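PDB 3NQP: SusD superfamily protein from Bacteroides fragilis NCTC 9343, which probably binds sugars at the outer membrane and helps in their uptake, as do other members of the SusD family. Local coordinates for residues L389-N394 against T433-I438. Residues are numbered along the deposited sequence; the frame is centred on the assembly and turned at random.
Sequences LAEIAN and TNELAI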
loop_
_atom_site.group_PDB
_atom_site.type_symbol
_atom_site.label_atom_id
_atom_site.label_comp_id
_atom_site.label_asym_id
_atom_site.label_seq_id
_atom_site.Cartn_x
_atom_site.Cartn_y
_atom_site.Cartn_z
ATOM N N LEU A 389 13.448 -7.490 -1.146
ATOM C CA LEU A 389 14.755 -8.157 -1.094
ATOM C C LEU A 389 15.615 -7.763 -2.278
ATOM O O LEU A 389 16.821 -7.634 -2.138
ATOM C CB LEU A 389 14.577 -9.676 -1.046
ATOM C CG LEU A 389 14.199 -10.236 0.327
ATOM C CD1 LEU A 389 13.707 -11.673 0.264
ATOM C CD2 LEU A 389 15.347 -10.105 1.281
ATOM N N ALA A 390 15.000 -7.523 -3.444
ATOM C CA ALA A 390 15.751 -6.980 -4.579
ATOM C C ALA A 390 16.387 -5.609 -4.242
ATOM O O ALA A 390 17.549 -5.324 -4.605
ATOM C CB ALA A 390 14.874 -6.880 -5.820
ATOM N N GLU A 391 15.608 -4.749 -3.587
ATOM C CA GLU A 391 16.101 -3.440 -3.199
ATOM C C GLU A 391 17.258 -3.564 -2.190
ATOM O O GLU A 391 18.252 -2.868 -2.319
ATOM C CB GLU A 391 14.973 -2.589 -2.635
ATOM C CG GLU A 391 15.403 -1.170 -2.296
ATOM C CD GLU A 391 14.235 -0.295 -1.941
ATOM O OE1 GLU A 391 13.120 -0.630 -2.407
ATOM O OE2 GLU A 391 14.445 0.709 -1.206
ATOM N N ILE A 392 17.149 -4.493 -1.232
ATOM C CA ILE A 392 18.249 -4.750 -0.280
ATOM C C ILE A 392 19.492 -5.224 -1.061
ATOM O O ILE A 392 20.608 -4.724 -0.832
ATOM C CB ILE A 392 17.843 -5.778 0.809
ATOM C CG1 ILE A 392 16.791 -5.171 1.764
ATOM C CG2 ILE A 392 19.075 -6.231 1.580
ATOM C CD1 ILE A 392 16.013 -6.221 2.712
ATOM N N ALA A 393 19.289 -6.151 -2.005
ATOM C CA ALA A 393 20.353 -6.643 -2.870
ATOM C C ALA A 393 21.076 -5.492 -3.585
ATOM O O ALA A 393 22.319 -5.412 -3.613
ATOM C CB ALA A 393 19.778 -7.686 -3.930
ATOM N N ASN A 394 20.301 -4.586 -4.153
ATOM C CA ASN A 394 20.893 -3.441 -4.820
ATOM C C ASN A 394 21.780 -2.643 -3.837
ATOM O O ASN A 394 22.863 -2.215 -4.224
ATOM C CB ASN A 394 19.855 -2.506 -5.472
ATOM C CG ASN A 394 20.473 -1.620 -6.530
ATOM O OD1 ASN A 394 21.490 -1.993 -7.110
ATOM N ND2 ASN A 394 19.856 -0.457 -6.809
ATOM N N THR A 433 20.298 1.718 -12.704
ATOM C CA THR A 433 19.463 0.906 -13.626
ATOM C C THR A 433 18.679 -0.104 -12.779
ATOM O O THR A 433 17.498 -0.321 -13.006
ATOM C CB THR A 433 20.332 0.207 -14.656
ATOM O OG1 THR A 433 21.088 1.194 -15.337
ATOM C CG2 THR A 433 19.488 -0.633 -15.719
ATOM N N ASN A 434 19.354 -0.728 -11.806
ATOM C CA ASN A 434 18.742 -1.664 -10.893
ATOM C C ASN A 434 17.634 -1.024 -10.054
ATOM O O ASN A 434 16.541 -1.577 -9.950
ATOM C CB ASN A 434 19.759 -2.255 -9.923
ATOM C CG ASN A 434 20.676 -3.310 -10.560
ATOM O OD1 ASN A 434 20.295 -4.047 -11.490
ATOM N ND2 ASN A 434 21.893 -3.377 -10.050
ATOM N N GLU A 435 17.916 0.106 -9.402
ATOM C CA GLU A 435 16.887 0.778 -8.563
ATOM C C GLU A 435 15.650 1.115 -9.392
ATOM O O GLU A 435 14.515 0.868 -8.976
ATOM C CB GLU A 435 17.455 2.050 -7.925
ATOM C CG GLU A 435 16.676 2.528 -6.756
ATOM C CD GLU A 435 17.109 1.884 -5.442
ATOM O OE1 GLU A 435 17.645 0.750 -5.446
ATOM O OE2 GLU A 435 16.916 2.517 -4.391
ATOM N N LEU A 436 15.846 1.672 -10.588
ATOM C CA LEU A 436 14.716 2.010 -11.455
ATOM C C LEU A 436 13.958 0.787 -11.960
ATOM O O LEU A 436 12.738 0.830 -12.100
ATOM C CB LEU A 436 15.136 2.924 -12.594
ATOM C CG LEU A 436 15.717 4.300 -12.202
ATOM C CD1 LEU A 436 16.330 5.021 -13.412
ATOM C CD2 LEU A 436 14.663 5.225 -11.448
ATOM N N ALA A 437 14.679 -0.278 -12.250
ATOM C CA ALA A 437 14.070 -1.543 -12.650
ATOM C C ALA A 437 13.168 -2.096 -11.529
ATOM O O ALA A 437 12.098 -2.651 -11.813
ATOM C CB ALA A 437 15.158 -2.572 -13.074
ATOM N N ILE A 438 13.574 -1.918 -10.277
ATOM C CA ILE A 438 12.825 -2.434 -9.118
ATOM C C ILE A 438 11.593 -1.543 -8.956
ATOM O O ILE A 438 10.473 -2.044 -8.848
ATOM C CB ILE A 438 13.665 -2.472 -7.820
ATOM C CG1 ILE A 438 14.781 -3.539 -7.888
ATOM C CG2 ILE A 438 12.760 -2.737 -6.565
ATOM C CD1 ILE A 438 15.913 -3.289 -6.774
HETATM O O HOH W 1 18.603 -0.102 -2.951
#
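Asn394 reaches from helix 382-396 to two side chains of helix 431-445. Its amide gives one bond and takes another. Asn394 ND2 donates to Glu435 OE1 at 2.9 Å, nearly straight at 165°. Glu435 OE1 lies in the amide plane of Asn394, but ND2 meets it on the anti side and from clearly out of the carboxylate plane. Asn394 OD1 accepts a longer bond from Asn434 ND2, 3.3 Å. This donor stands above the carbonyl plane, off the lone pairs, and the two amides are turned almost at right angles. Asn434 is itself held by Tyr425 OH at OD1 and by Thr428 O at ND2. Asn394 holds CG anti to its backbone N (chi1 -160°), and this carries the amide across to the other helix. Asn394 ND2 also donates to Phe431 O. With the bond at OD1, three bonds hold the amide's rotation.

The tightly packed part lies one turn back on the first helix and one turn on along the second. Ile438 CD1 presses against the backbone of the first helix, 3.4 Å from Ala390 O and 3.5 Å from Glu391 N. Ala390 CB, 3.9 Å from Ile438 CD1, is small and probably allows this close approach.

The Glu391 and Glu435 side is looser and more polar. One water donates to both Glu391 O and Glu435 OE1, bridging the helices. Glu391 OE2 and Glu435 OE2 come within 4.4 Å. Lys216 forms a salt bridge with both and probably offsets their like charges. Arg458 pairs with Glu391 OE1. All the touching residues are nevertheless buried.

The segments run antiparallel at 171°, with axes 9.9 Å apart. Helix 399-414, between the two in sequence, meets Ala393 and Asn434 through Val402. Leu389 and Ile392 face helix 228-241, and Glu391 meets Leu212 of helix 200-216.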